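Putative uncharacterized protein (Ustilago maydis, PDB 4GNX) is a replication protein A subunit that binds single-stranded DNA, probably through OB-fold domains, one of which carries a zinc site. Local coordinates at residues I370-S373 with A374-H378; L392-A395 with A396-Y400; D59-D62 with R63-L67. One frame throughout, in Å; residues are numbered along the deposited sequence.

Interaction 1 of 3, residues I370-S373 with A374-H378; sequences IGMS and AGELH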
# COMPACT_ATOMS: atom_id res chain seq x y z
N ILE C 370 -20.19 6.53 11.62
CA ILE C 370 -21.04 6.14 12.75
C ILE C 370 -22.24 5.31 12.29
O ILE C 370 -22.85 4.59 13.09
CB ILE C 370 -21.46 7.39 13.57
CG1 ILE C 370 -20.22 8.06 14.16
CG2 ILE C 370 -22.43 7.03 14.70
CD1 ILE C 370 -20.35 9.54 14.37
N GLY C 371 -22.55 5.38 11.00
CA GLY C 371 -23.60 4.55 10.40
C GLY C 371 -24.95 5.12 10.74
O GLY C 371 -25.93 4.39 10.85
N MET C 372 -24.99 6.44 10.89
CA MET C 372 -26.14 7.13 11.46
C MET C 372 -26.01 8.62 11.25
O MET C 372 -24.92 9.17 11.39
CB MET C 372 -26.14 6.86 12.94
CG MET C 372 -27.50 6.71 13.54
SD MET C 372 -27.32 6.43 15.30
CE MET C 372 -26.42 4.88 15.29
N SER C 373 -27.10 9.28 10.91
CA SER C 373 -27.12 10.74 10.85
C SER C 373 -27.03 11.30 12.26
O SER C 373 -27.35 10.59 13.23
CB SER C 373 -28.40 11.24 10.20
OG SER C 373 -29.47 11.16 11.12
N ALA C 374 -26.63 12.56 12.39
CA ALA C 374 -26.51 13.19 13.71
C ALA C 374 -27.85 13.28 14.45
O ALA C 374 -27.90 13.24 15.68
CB ALA C 374 -25.85 14.56 13.61
N GLY C 375 -28.93 13.38 13.67
CA GLY C 375 -30.29 13.35 14.21
C GLY C 375 -30.60 12.02 14.86
O GLY C 375 -31.12 11.97 15.98
N GLU C 376 -30.25 10.94 14.16
CA GLU C 376 -30.49 9.57 14.63
C GLU C 376 -29.70 9.28 15.91
O GLU C 376 -30.17 8.59 16.83
CB GLU C 376 -30.12 8.56 13.55
CG GLU C 376 -30.99 8.55 12.29
CD GLU C 376 -30.43 7.65 11.18
OE1 GLU C 376 -29.35 7.95 10.63
OE2 GLU C 376 -31.09 6.63 10.84
N LEU C 377 -28.48 9.80 15.96
CA LEU C 377 -27.63 9.63 17.11
C LEU C 377 -28.23 10.32 18.33
O LEU C 377 -28.28 9.73 19.42
CB LEU C 377 -26.26 10.23 16.82
CG LEU C 377 -25.05 9.44 17.29
CD1 LEU C 377 -24.05 10.43 17.85
CD2 LEU C 377 -25.39 8.37 18.31
N HIS C 378 -28.68 11.56 18.12
CA HIS C 378 -29.27 12.41 19.14
C HIS C 378 -30.42 11.74 19.82
O HIS C 378 -30.48 11.67 21.04
CB HIS C 378 -29.71 13.72 18.50
CG HIS C 378 -30.32 14.69 19.47
ND1 HIS C 378 -31.64 14.95 19.49
CD2 HIS C 378 -29.74 15.47 20.48
CE1 HIS C 378 -31.90 15.84 20.47
NE2 HIS C 378 -30.74 16.16 21.07

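Interaction 2 of 3, residues L392-A395 with A396-Y400; sequences LHRA and ANRMY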
# COMPACT_ATOMS: atom_id res chain seq x y z
N LEU C 392 -20.85 4.58 19.36
CA LEU C 392 -19.54 5.19 19.21
C LEU C 392 -18.44 4.17 19.43
O LEU C 392 -17.44 4.18 18.71
CB LEU C 392 -19.36 6.31 20.22
CG LEU C 392 -20.32 7.48 20.11
CD1 LEU C 392 -20.04 8.48 21.22
CD2 LEU C 392 -20.17 8.12 18.74
N HIS C 393 -18.62 3.33 20.45
CA HIS C 393 -17.69 2.26 20.77
C HIS C 393 -17.62 1.30 19.60
O HIS C 393 -16.55 0.76 19.31
CB HIS C 393 -18.09 1.56 22.08
CG HIS C 393 -17.20 0.39 22.44
ND1 HIS C 393 -17.51 -0.88 22.12
CD2 HIS C 393 -15.96 0.34 23.09
CE1 HIS C 393 -16.53 -1.72 22.55
NE2 HIS C 393 -15.58 -0.97 23.15
N ARG C 394 -18.74 1.12 18.90
CA ARG C 394 -18.86 0.22 17.75
C ARG C 394 -18.22 0.84 16.52
O ARG C 394 -17.85 0.13 15.59
CB ARG C 394 -20.33 -0.05 17.45
CG ARG C 394 -20.64 -1.23 16.52
CD ARG C 394 -22.14 -1.41 16.33
NE ARG C 394 -22.85 -1.69 17.59
CZ ARG C 394 -23.79 -0.92 18.14
NH1 ARG C 394 -24.17 0.22 17.56
NH2 ARG C 394 -24.35 -1.27 19.29
N ALA C 395 -18.10 2.16 16.51
CA ALA C 395 -17.59 2.88 15.36
C ALA C 395 -16.08 2.83 15.30
O ALA C 395 -15.47 2.99 14.23
CB ALA C 395 -18.05 4.32 15.41
N ALA C 396 -15.46 2.62 16.45
CA ALA C 396 -14.01 2.50 16.49
C ALA C 396 -13.65 1.07 16.08
O ALA C 396 -14.55 0.25 15.80
CB ALA C 396 -13.50 2.83 17.88
N ASN C 397 -12.35 0.77 16.06
CA ASN C 397 -11.83 -0.52 15.61
C ASN C 397 -12.22 -0.81 14.16
O ASN C 397 -12.46 -1.97 13.81
CB ASN C 397 -12.25 -1.68 16.54
CG ASN C 397 -11.39 -2.93 16.36
OD1 ASN C 397 -10.40 -2.90 15.65
ND2 ASN C 397 -11.79 -4.04 16.98
N ARG C 398 -12.27 0.23 13.34
CA ARG C 398 -12.61 0.10 11.92
C ARG C 398 -11.61 0.86 11.09
O ARG C 398 -11.12 1.91 11.52
CB ARG C 398 -14.00 0.64 11.62
CG ARG C 398 -15.11 -0.09 12.32
CD ARG C 398 -16.22 -0.38 11.33
NE ARG C 398 -17.47 -0.61 12.02
CZ ARG C 398 -18.03 -1.79 12.16
NH1 ARG C 398 -17.46 -2.86 11.62
NH2 ARG C 398 -19.18 -1.90 12.82
N MET C 399 -11.32 0.34 9.90
CA MET C 399 -10.21 0.82 9.08
C MET C 399 -10.63 1.56 7.81
O MET C 399 -11.51 1.09 7.06
CB MET C 399 -9.33 -0.37 8.71
CG MET C 399 -7.89 -0.00 8.41
SD MET C 399 -6.81 -1.44 8.29
CE MET C 399 -7.28 -2.35 9.78
N TYR C 400 -10.00 2.70 7.55
CA TYR C 400 -10.41 3.53 6.41
C TYR C 400 -9.25 4.08 5.62
O TYR C 400 -8.19 4.33 6.17
CB TYR C 400 -11.25 4.74 6.86
CG TYR C 400 -12.54 4.36 7.53
CD1 TYR C 400 -12.58 4.08 8.88
CD2 TYR C 400 -13.69 4.26 6.80
CE1 TYR C 400 -13.75 3.71 9.49
CE2 TYR C 400 -14.87 3.90 7.39
CZ TYR C 400 -14.90 3.63 8.74
OH TYR C 400 -16.10 3.28 9.31

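Interaction 3 of 3, residues D59-D62 with R63-L67; sequences DAVD and RFYPL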
# COMPACT_ATOMS: atom_id res chain seq x y z
N ASP C 59 35.03 4.18 -7.80
CA ASP C 59 35.94 4.18 -8.95
C ASP C 59 35.36 3.58 -10.25
O ASP C 59 35.72 4.00 -11.36
CB ASP C 59 37.29 3.57 -8.56
CG ASP C 59 38.07 4.47 -7.60
OD1 ASP C 59 39.31 4.33 -7.49
OD2 ASP C 59 37.44 5.34 -6.95
N ALA C 60 34.45 2.63 -10.11
CA ALA C 60 33.76 2.06 -11.26
C ALA C 60 32.95 3.10 -12.06
O ALA C 60 32.74 2.92 -13.27
CB ALA C 60 32.88 0.91 -10.82
N VAL C 61 32.50 4.16 -11.39
CA VAL C 61 31.76 5.23 -12.05
C VAL C 61 32.67 5.95 -13.04
O VAL C 61 32.30 6.17 -14.19
CB VAL C 61 31.20 6.28 -11.07
CG1 VAL C 61 30.42 7.35 -11.83
CG2 VAL C 61 30.33 5.63 -10.03
N ASP C 62 33.86 6.31 -12.56
CA ASP C 62 34.83 7.00 -13.38
C ASP C 62 35.17 6.17 -14.60
O ASP C 62 35.28 6.69 -15.71
CB ASP C 62 36.08 7.27 -12.57
CG ASP C 62 35.80 8.06 -11.30
OD1 ASP C 62 35.37 9.23 -11.39
OD2 ASP C 62 36.04 7.51 -10.20
N ARG C 63 35.31 4.88 -14.38
CA ARG C 63 35.72 3.96 -15.42
C ARG C 63 34.62 3.69 -16.44
O ARG C 63 34.90 3.63 -17.64
CB ARG C 63 36.23 2.66 -14.80
CG ARG C 63 37.52 2.85 -14.03
CD ARG C 63 38.09 1.56 -13.47
NE ARG C 63 38.35 0.55 -14.50
CZ ARG C 63 37.90 -0.71 -14.46
NH1 ARG C 63 37.16 -1.13 -13.44
NH2 ARG C 63 38.20 -1.55 -15.45
N PHE C 64 33.38 3.53 -16.00
CA PHE C 64 32.34 3.03 -16.90
C PHE C 64 31.16 3.95 -17.20
O PHE C 64 30.49 3.75 -18.22
CB PHE C 64 31.85 1.67 -16.43
CG PHE C 64 32.95 0.69 -16.22
CD1 PHE C 64 33.82 0.35 -17.26
CD2 PHE C 64 33.15 0.10 -14.98
CE1 PHE C 64 34.85 -0.56 -17.06
CE2 PHE C 64 34.17 -0.82 -14.79
CZ PHE C 64 35.02 -1.14 -15.83
N TYR C 65 30.91 4.94 -16.35
CA TYR C 65 29.77 5.82 -16.58
C TYR C 65 29.86 6.45 -17.96
O TYR C 65 28.90 6.38 -18.72
CB TYR C 65 29.60 6.89 -15.50
CG TYR C 65 28.32 7.69 -15.70
CD1 TYR C 65 27.10 7.21 -15.23
CD2 TYR C 65 28.33 8.89 -16.40
CE1 TYR C 65 25.92 7.93 -15.43
CE2 TYR C 65 27.16 9.61 -16.61
CZ TYR C 65 25.96 9.12 -16.12
OH TYR C 65 24.79 9.83 -16.32
N PRO C 66 31.02 7.06 -18.29
CA PRO C 66 31.14 7.65 -19.63
C PRO C 66 30.99 6.59 -20.70
O PRO C 66 30.37 6.83 -21.73
CB PRO C 66 32.57 8.20 -19.64
CG PRO C 66 32.92 8.39 -18.20
CD PRO C 66 32.26 7.24 -17.51
N LEU C 67 31.50 5.40 -20.43
CA LEU C 67 31.58 4.32 -21.41
C LEU C 67 30.24 3.71 -21.85
O LEU C 67 30.13 3.21 -22.96
CB LEU C 67 32.50 3.22 -20.87
CG LEU C 67 32.87 1.99 -21.70
CD1 LEU C 67 33.40 2.36 -23.07
CD2 LEU C 67 33.88 1.16 -20.93

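Interaction 1 of 3, residues I370-S373 with A374-H378
Glu-376 folds back from the first turn of its helix to grip the residue that starts it, so that Ser-373 and Glu-376 hold each other by three hydrogen bonds, one of them weak. The serine hydroxyl accepts from the backbone N of Glu-376, with OG 3.1 Å from that N. The glutamate answers with OE1, which takes the N-H of Ser-373 at 2.6 Å from its N, nearly straight at 169°. OE1 uses its anti lone pair, turned away from the other carboxylate oxygen, and Ser-373 OG adds a weak bond to it at 3.2 Å. The serine torsion (chi1 77°) holds OG between the backbone N and the carbonyl carbon, bringing it in front of the first turn. Serine suits this place because a short hydroxyl can stand in for the carbonyl that an earlier turn would supply. The first full helical bond follows from Leu-377 N to Ser-373 O, 3.1 Å apart and in the carbonyl plane.

Below the polar cap, Met-372 crosses Glu-376 at a slant, CG against CB, and its SD sits 4.1 Å from Leu-377 CD2. Ile-370 adds a looser apolar touch on Leu-377, whose side chain continues onto Leu-306, Tyr-307 and Phe-388. Gly-371, with phi 78°, makes the preceding turn in a conformation that glycine adopts easily, and Tyr-344 OH bonds the carbonyl of Met-372. Together Ser-373 and Glu-376 form a classic capping box, here opening helix 374-381 just after helix 363-370 ends.

Interaction 2 of 3, residues L392-A395 with A396-Y400
Ala-396 is bound to Leu-392 by a weak helix-type bond: its N lies 3.4 Å from Leu-392 O, and the N-H points off line at 135°. Its small methyl sits beside the closing turn, CB 4.0 Å from His-393 O, and packs as well on His-110 of a neighbouring subunit. Asn-397 then turns the chain with positive phi (59°), a conformation asparagine tolerates better than most residues, and its ND2 makes a weak bond to Arg-92 O of that subunit. Arg-398 brings its side chain back over the helix end, its CG 3.6 Å from Ala-395 O. A bend at chi2 carries the guanidinium obliquely past the carbonyl of Arg-394, with NE 3.7 Å from Arg-394 O. The two arginines run side by side in one direction, their guanidinium planes turned 45° apart, and Arg-398 also packs on Arg-112 of the neighbouring subunit. From Arg-398 to Tyr-400 the backbone pairs with Val-298 and Ala-296. This short helix-to-strand connection, feeding strand 398-411 into the sheet next to strand 290-310, is the helix-to-fourth-strand passage of an OB fold.

Interaction 3 of 3, residues D59-D62 with R63-L67
Phe-64 lies back along the helix against Ala-60, its CD2 4.2 Å from the alanine CB. With chi1 at -53°, CG stands opposite the carbonyl carbon, and the ring slants past Ala-60 O, with CD2 nearest to it. One ring face is taken by Arg-63, whose CB sits 3.8 Å above the plane, over its centre, while Leu-67 CD2 meets the rim in the ring plane. A small alanine suits a place beside the rim of so broad a ring, which goes on to pack against Thr-103 and Ile-105.

Arg-63 runs along the face of that ring: its CG rests 3.4 Å from Asp-59 O, and a bend at chi3 swings the guanidinium so that one face meets Phe-64 CZ. Its NH2 is bonded to Thr-103 O. On another flank, Val-61 and Tyr-65 lie alongside each other and point the same way, Val-61 CG1 3.8 Å from Tyr-65 CB. Both also touch Ile-28, and the tyrosine ring reaches on to meet Phe-41 edge-to-face.

The backbone ties these rows together. Val-61 O accepts from Tyr-65 N at 2.8 Å and weakly from Phe-64 N, whose stronger partner is Ala-60 O at 2.9 Å. Pro-66, having no N-H to donate, instead sets its CD 3.6 Å from Asp-62 O. Asp-62 directs OD1 to a salt bridge with Lys-39. The chemistry thus divides by side: apolar groups bind the helix to the barrel, while the charged ends pair with groups on the surrounding strands and loops, Lys-39 and Thr-103 O. Lys-25, in cation-pi contact with Tyr-65 and bonded to its carbonyl oxygen, probably draws electron density toward itself from both.

How the interactions relate
Interactions 1 and 2 belong to the same C-terminal domain, at the start of one helix and the end of the next: their centres are about 14 Å apart and their nearest atoms about 4 Å, without touching. Interaction 3 lies on the opposite side of the chain's centre, its centre about 67 Å from that of interaction 1 and about 56 Å from that of interaction 2. Yet 59-67 and the helices of 370-395 both lie in the connection between the third and fourth strands of their OB folds, which suggests equivalent places. Interaction 2 comes nearest the bound DNA, about 4 Å at its nearest atom, where His-393 packs on a phosphate. The nearest atom of interaction 3 is about 8 Å from the bound DNA, and that of interaction 1 about 10 Å.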